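Local structure of putative tetR family transcriptional regulator (Streptomyces coelicolor A3, 2Q24) at residues A60-A65 / L105-A110; D75-L80 / L133-D138; R91-R96 / Q127-A132. The protein probably acts as a DNA-binding transcription factor of the TetR family, recognising regulatory DNA through a predicted helix-turn-helix motif. All coordinates share one frame; numbering follows the deposited sequence.

Contact 1: A60-A65 / L105-A110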
# COMPACT_ATOMS: atom_id res chain seq x y z
N ALA B 60 15.43 3.88 -9.22
CA ALA B 60 14.97 2.77 -8.39
C ALA B 60 14.94 3.22 -6.91
O ALA B 60 14.02 2.87 -6.15
CB ALA B 60 15.83 1.60 -8.57
N LEU B 61 15.95 3.99 -6.52
CA LEU B 61 15.99 4.59 -5.15
C LEU B 61 14.82 5.52 -4.91
O LEU B 61 14.14 5.42 -3.89
CB LEU B 61 17.34 5.30 -4.88
CG LEU B 61 17.50 5.85 -3.46
CD1 LEU B 61 17.36 4.70 -2.43
CD2 LEU B 61 18.84 6.62 -3.28
N ILE B 62 14.57 6.44 -5.84
CA ILE B 62 13.44 7.37 -5.72
C ILE B 62 12.12 6.62 -5.61
O ILE B 62 11.33 6.88 -4.71
CB ILE B 62 13.37 8.30 -6.96
CG1 ILE B 62 14.59 9.23 -6.96
CG2 ILE B 62 12.07 9.12 -6.98
CD1 ILE B 62 14.92 9.80 -8.35
N GLU B 63 11.89 5.67 -6.52
CA GLU B 63 10.63 4.88 -6.47
C GLU B 63 10.45 4.14 -5.15
O GLU B 63 9.38 4.23 -4.51
CB GLU B 63 10.54 3.88 -7.64
CG GLU B 63 9.34 2.98 -7.46
CD GLU B 63 9.06 2.08 -8.60
OE1 GLU B 63 9.51 2.35 -9.73
OE2 GLU B 63 8.39 1.05 -8.34
N ALA B 64 11.47 3.39 -4.73
CA ALA B 64 11.43 2.68 -3.43
C ALA B 64 11.19 3.61 -2.22
O ALA B 64 10.40 3.29 -1.32
CB ALA B 64 12.73 1.90 -3.22
N ALA B 65 11.84 4.77 -2.22
CA ALA B 65 11.67 5.79 -1.16
C ALA B 65 10.24 6.28 -1.10
O ALA B 65 9.63 6.31 0.01
CB ALA B 65 12.59 6.96 -1.37
N LEU B 105 5.35 16.70 -2.84
CA LEU B 105 5.49 17.96 -3.62
C LEU B 105 6.94 18.31 -3.78
O LEU B 105 7.36 18.73 -4.85
CB LEU B 105 4.71 19.10 -2.94
CG LEU B 105 4.64 20.45 -3.67
CD1 LEU B 105 3.46 20.42 -4.68
CD2 LEU B 105 4.38 21.48 -2.61
N GLY B 106 7.73 18.14 -2.72
CA GLY B 106 9.17 18.41 -2.78
C GLY B 106 9.94 17.48 -3.70
O GLY B 106 10.94 17.89 -4.30
N MSE B 107 9.48 16.24 -3.82
CA MSE B 107 10.12 15.23 -4.69
C MSE B 107 9.64 15.29 -6.13
O MSE B 107 9.90 14.37 -6.89
CB MSE B 107 9.82 13.83 -4.16
CG MSE B 107 10.57 13.47 -2.91
SE MSE B 107 10.02 11.67 -2.33
CE MSE B 107 11.06 10.60 -3.67
N ALA B 108 8.93 16.35 -6.50
CA ALA B 108 8.24 16.43 -7.79
C ALA B 108 9.18 16.13 -8.98
O ALA B 108 8.85 15.33 -9.86
CB ALA B 108 7.60 17.83 -7.95
N ASP B 109 10.35 16.77 -8.98
CA ASP B 109 11.32 16.55 -10.09
C ASP B 109 11.85 15.11 -10.10
O ASP B 109 12.07 14.53 -11.17
CB ASP B 109 12.50 17.51 -10.00
CG ASP B 109 12.14 18.95 -10.33
OD1 ASP B 109 11.01 19.23 -10.80
OD2 ASP B 109 13.02 19.82 -10.12
N ALA B 110 12.11 14.56 -8.91
CA ALA B 110 12.67 13.22 -8.79
C ALA B 110 11.64 12.20 -9.27
O ALA B 110 11.98 11.27 -10.01
CB ALA B 110 13.13 12.92 -7.35
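The joint between the DNA-binding region and the C-terminal domain of this TetR-type regulator is made here by Ile62, on helix 58-75, resting against Met107 and Ala110 at the turn between helices 86-106 and 108-116. The CA atoms of Ile62 and Ala110 are 6.7 Å apart, and no hydrogen bond links the two segments. Ile62 points toward the turn and meets it with two branches. Its CG2 methyl, set anti to the backbone N (chi1 -68° for CG1), lies 3.8 Å from CE of Met107 and 3.7 Å from the backbone O of Ala110. The other branch ends at CD1, which stands 3.7 Å from the CB methyl of Ala110.

In TetR-family proteins the helix that follows the helix-turn-helix, which is predicted here at residues 36-55, connects the DNA-binding region to the helical core, and helix 58-75 is consistent with that role. Met107 occupies the N-cap position of helix 108-116 and is also the first residue to leave the helical conformation of helix 86-106, so its side chain enters the joint from the break itself. It is a selenomethionine, bent at chi3 (77°), which brings CE to Ile62 as the two side chains pass alongside each other, pointed opposite ways. The same methyl lies 3.9 Å from the backbone O of Ile62. Buried Ile62 is enclosed further by Phe28 of helix 17-31 and by Leu111 and Val114 of helix 108-116. Glu63, its CB pointing away from the turn, still touches Val114 and salt-bridges Arg67 of the same chain.

Contact 2: D75-L80 / L133-D138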
# COMPACT_ATOMS: atom_id res chain seq x y z
N ASP B 75 0.38 2.18 7.16
CA ASP B 75 0.55 1.10 8.11
C ASP B 75 0.56 1.65 9.55
O ASP B 75 0.63 0.88 10.47
CB ASP B 75 1.87 0.40 7.79
CG ASP B 75 1.81 -0.47 6.49
OD1 ASP B 75 0.74 -0.68 5.96
OD2 ASP B 75 2.88 -0.88 6.02
N SER B 76 0.55 2.98 9.70
CA SER B 76 0.46 3.58 11.01
C SER B 76 -0.98 3.47 11.57
O SER B 76 -1.17 3.65 12.78
CB SER B 76 0.87 5.10 10.96
OG SER B 76 -0.05 5.85 10.19
N VAL B 77 -1.97 3.15 10.72
CA VAL B 77 -3.38 3.24 11.16
C VAL B 77 -3.76 2.29 12.31
O VAL B 77 -4.34 2.75 13.30
CB VAL B 77 -4.38 3.12 10.00
CG1 VAL B 77 -5.81 2.95 10.54
CG2 VAL B 77 -4.24 4.39 9.07
N PRO B 78 -3.43 0.98 12.19
CA PRO B 78 -3.79 0.10 13.31
C PRO B 78 -3.19 0.54 14.67
O PRO B 78 -3.89 0.54 15.69
CB PRO B 78 -3.30 -1.30 12.86
CG PRO B 78 -3.23 -1.22 11.35
CD PRO B 78 -2.83 0.22 11.07
N GLY B 79 -1.91 0.89 14.67
CA GLY B 79 -1.25 1.32 15.88
C GLY B 79 -1.86 2.58 16.45
O GLY B 79 -2.03 2.69 17.68
N LEU B 80 -2.18 3.54 15.57
CA LEU B 80 -2.81 4.79 16.07
C LEU B 80 -4.20 4.53 16.68
O LEU B 80 -4.55 5.05 17.75
CB LEU B 80 -2.87 5.82 14.95
CG LEU B 80 -1.52 6.43 14.54
CD1 LEU B 80 -1.74 7.28 13.25
CD2 LEU B 80 -0.95 7.40 15.70
N LEU B 133 -7.51 6.15 5.25
CA LEU B 133 -8.46 7.16 5.65
C LEU B 133 -9.84 6.57 5.95
O LEU B 133 -10.45 6.90 6.96
CB LEU B 133 -8.55 8.17 4.54
CG LEU B 133 -9.08 9.56 4.78
CD1 LEU B 133 -8.62 10.20 6.13
CD2 LEU B 133 -8.67 10.45 3.55
N THR B 134 -10.33 5.72 5.07
CA THR B 134 -11.60 5.02 5.33
C THR B 134 -11.61 4.25 6.67
O THR B 134 -12.60 4.30 7.43
CB THR B 134 -11.93 4.07 4.14
OG1 THR B 134 -12.09 4.86 2.96
CG2 THR B 134 -13.21 3.26 4.39
N ALA B 135 -10.51 3.53 6.96
CA ALA B 135 -10.40 2.80 8.22
C ALA B 135 -10.55 3.73 9.45
O ALA B 135 -11.36 3.45 10.38
CB ALA B 135 -9.12 1.94 8.27
N LEU B 136 -9.86 4.86 9.38
CA LEU B 136 -9.91 5.90 10.45
C LEU B 136 -11.31 6.48 10.56
O LEU B 136 -11.87 6.57 11.67
CB LEU B 136 -8.87 6.96 10.16
CG LEU B 136 -7.38 6.55 10.40
CD1 LEU B 136 -6.56 7.61 9.59
CD2 LEU B 136 -7.00 6.47 11.88
N MSE B 137 -11.88 6.87 9.42
CA MSE B 137 -13.21 7.51 9.45
C MSE B 137 -14.32 6.52 9.83
O MSE B 137 -15.21 6.89 10.59
CB MSE B 137 -13.49 8.21 8.12
CG MSE B 137 -12.37 9.22 7.84
SE MSE B 137 -12.82 10.19 6.20
CE MSE B 137 -14.48 11.03 6.71
N ASP B 138 -14.23 5.27 9.38
CA ASP B 138 -15.17 4.26 9.79
C ASP B 138 -15.13 4.11 11.32
O ASP B 138 -16.19 4.04 11.98
CB ASP B 138 -14.85 2.91 9.14
CG ASP B 138 -15.31 2.83 7.70
OD1 ASP B 138 -15.92 3.81 7.19
OD2 ASP B 138 -15.04 1.77 7.08
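Val77 and Leu136, with CA atoms 7.1 Å apart, are the nearest CA pair between residues 75-80 and 133-138. Val77 points toward the partner helix and fits both its methyls to Leu136. Its CG1 lies 3.9 Å from Leu136 CD2, and its CG2 is 4.0 Å from Leu136 CD1, so each methyl of the valine lies against one methyl of the leucine as the two side chains cross at a slant; both valine methyls also rest on the branch carbon, Leu136 CG. Leu136 leaves its backbone across the direction of the contact, and CG anti to the carbonyl carbon (chi1 -73°) swings the isobutyl end round to Val77. Beside this pair, the CB of Ala135 adds a looser touch, 4.1 Å from Val77 CG1.

The short helix 77-83 belongs to the all-helical bundle of the TetR-type C-terminal region; within residues 75-80 and 133-138 its contact with helix 125-142 is purely aliphatic, with no hydrogen bond across it. Trp93 of helix 86-106 touches both Val77 and Leu136. Other residues of these segments face the dimer partner: Thr134 and Asp138 pack on Pro78 of the second subunit, and Pro78 packs on Ser131 of the second subunit.

Contact 3: R91-R96 / Q127-A132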
# COMPACT_ATOMS: atom_id res chain seq x y z
N ARG B 91 -6.96 12.62 13.57
CA ARG B 91 -6.22 13.88 13.64
C ARG B 91 -4.71 13.67 13.53
O ARG B 91 -4.04 14.35 12.76
CB ARG B 91 -6.59 14.62 14.95
CG ARG B 91 -5.72 15.86 15.29
CD ARG B 91 -6.27 16.66 16.48
NE ARG B 91 -7.74 16.84 16.44
CZ ARG B 91 -8.41 17.90 15.94
NH1 ARG B 91 -7.78 18.96 15.44
NH2 ARG B 91 -9.72 17.89 15.97
N ALA B 92 -4.15 12.74 14.33
CA ALA B 92 -2.69 12.49 14.28
C ALA B 92 -2.29 12.04 12.90
O ALA B 92 -1.28 12.49 12.33
CB ALA B 92 -2.26 11.49 15.35
N TRP B 93 -3.09 11.15 12.32
CA TRP B 93 -2.76 10.65 10.99
C TRP B 93 -2.83 11.73 9.90
O TRP B 93 -2.03 11.74 8.97
CB TRP B 93 -3.70 9.48 10.65
CG TRP B 93 -3.34 8.77 9.33
CD1 TRP B 93 -2.50 7.68 9.17
CD2 TRP B 93 -3.81 9.12 8.05
NE1 TRP B 93 -2.44 7.33 7.83
CE2 TRP B 93 -3.23 8.21 7.11
CE3 TRP B 93 -4.67 10.14 7.57
CZ2 TRP B 93 -3.53 8.26 5.75
CZ3 TRP B 93 -4.96 10.19 6.18
CH2 TRP B 93 -4.36 9.27 5.29
N THR B 94 -3.79 12.62 9.97
CA THR B 94 -3.86 13.68 8.99
C THR B 94 -2.60 14.57 8.97
O THR B 94 -2.22 15.04 7.97
CB THR B 94 -5.13 14.55 9.13
OG1 THR B 94 -5.10 15.29 10.33
CG2 THR B 94 -6.37 13.74 9.01
N ARG B 95 -1.98 14.77 10.12
CA ARG B 95 -0.67 15.46 10.15
C ARG B 95 0.38 14.63 9.39
O ARG B 95 1.18 15.19 8.63
CB ARG B 95 -0.24 15.80 11.60
CG ARG B 95 -1.07 16.87 12.26
CD ARG B 95 -0.53 17.40 13.66
NE ARG B 95 0.90 17.61 13.59
CZ ARG B 95 1.50 18.78 13.31
NH1 ARG B 95 0.78 19.88 13.11
NH2 ARG B 95 2.83 18.83 13.25
N ARG B 96 0.37 13.31 9.57
CA ARG B 96 1.30 12.43 8.83
C ARG B 96 1.00 12.47 7.34
O ARG B 96 1.91 12.42 6.51
CB ARG B 96 1.24 10.97 9.35
CG ARG B 96 1.68 10.83 10.84
CD ARG B 96 3.08 11.40 11.06
NE ARG B 96 4.08 10.52 10.54
CZ ARG B 96 5.21 10.89 9.93
NH1 ARG B 96 5.51 12.18 9.70
NH2 ARG B 96 6.05 9.94 9.54
N GLN B 127 -5.17 4.67 -3.78
CA GLN B 127 -6.15 3.71 -3.24
C GLN B 127 -5.76 3.26 -1.83
O GLN B 127 -6.61 3.14 -0.94
CB GLN B 127 -6.26 2.49 -4.17
CG GLN B 127 -6.66 2.83 -5.62
CD GLN B 127 -5.49 3.03 -6.61
OE1 GLN B 127 -4.66 3.94 -6.47
NE2 GLN B 127 -5.47 2.19 -7.64
N LEU B 128 -4.48 2.95 -1.64
CA LEU B 128 -4.00 2.48 -0.32
C LEU B 128 -4.26 3.58 0.74
O LEU B 128 -4.75 3.32 1.85
CB LEU B 128 -2.49 2.18 -0.39
CG LEU B 128 -2.05 0.95 -1.20
CD1 LEU B 128 -0.52 1.00 -1.40
CD2 LEU B 128 -2.43 -0.30 -0.43
N ILE B 129 -3.92 4.82 0.38
CA ILE B 129 -4.04 5.92 1.35
C ILE B 129 -5.50 6.27 1.57
O ILE B 129 -5.92 6.50 2.69
CB ILE B 129 -3.34 7.17 0.84
CG1 ILE B 129 -1.82 6.92 0.83
CG2 ILE B 129 -3.71 8.37 1.76
CD1 ILE B 129 -1.04 7.95 0.01
N GLN B 130 -6.28 6.28 0.52
CA GLN B 130 -7.75 6.44 0.72
C GLN B 130 -8.36 5.37 1.64
O GLN B 130 -9.26 5.65 2.47
CB GLN B 130 -8.48 6.54 -0.60
CG GLN B 130 -8.32 7.97 -1.15
CD GLN B 130 -8.96 8.23 -2.52
OE1 GLN B 130 -8.79 9.30 -3.15
NE2 GLN B 130 -9.70 7.26 -2.99
N SER B 131 -7.85 4.14 1.54
CA SER B 131 -8.38 3.07 2.39
C SER B 131 -7.98 3.26 3.83
O SER B 131 -8.75 2.95 4.72
CB SER B 131 -7.93 1.71 1.86
OG SER B 131 -8.60 0.65 2.54
N ALA B 132 -6.77 3.79 4.06
CA ALA B 132 -6.29 4.08 5.44
C ALA B 132 -7.21 5.14 6.05
O ALA B 132 -7.61 5.06 7.21
CB ALA B 132 -4.85 4.60 5.37
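Within residues 91-96, Trp93 alone touches residues 127-132, meeting Ile129 and Ala132, which lie one helical turn apart on helix 125-142. The apolar contacts are made by the six-membered end of the indole. CG2 of Ile129 sits at the ring edge, in its plane, 3.7 Å from Trp93 CH2, and the two side chains cross at about a right angle. The methyl of Ala132 comes up to the same end of the ring, its CB 3.9 Å from Trp93 CZ2. With CG anti to the backbone N (chi1 -173°), the indole bridges widely spaced backbones: the closest CA atoms, those of Trp93 and Ala132, are 9.3 Å apart.

Two hydrogen bonds accompany the apolar contact. The indole NE1 bonds to the backbone O of Leu73 on helix 58-75, which helps to fix the rotation of the ring and satisfies a buried N-H. Within helix 86-106, Thr94 OG1 donates to Arg91 O at 2.8 Å, tilted 27° from the carbonyl plane. As for ionic pairs, Arg95 forms a salt bridge with Glu176 of helix 172-185, and Arg96 with Asp99 in its own helix.

A leucine in place of Trp93 would probably open a gap beside Ile129 and Ala132 and leave the backbone O of Leu73 without its indole donor. Trp93 also packs on Leu80 of helix 77-83, so one large side chain joins several helices of the C-terminal bundle: its ring carbons provide apolar filling, while its single polar atom adds a directional tie to helix 58-75.

Contacts 2 and 3 are neighbours, with centres 7 Å apart, and share helix 125-142; they meet directly, Leu136 CD1 lying 3.4 Å from Trp93 CG. Contact 1 stands well off, its centre 25 Å from that of contact 2 and 20 Å from that of contact 3, though it shares helix 86-106 with contact 3. Along the chain both segments of contact 3 fall between those of contact 2, whereas the segments of contact 1 alternate with those of each of the others. Helix 86-106 carries Trp93 of contact 3 and ends at the turn that makes contact 1, which probably ties the bundle interior to the region next to the DNA-binding helices.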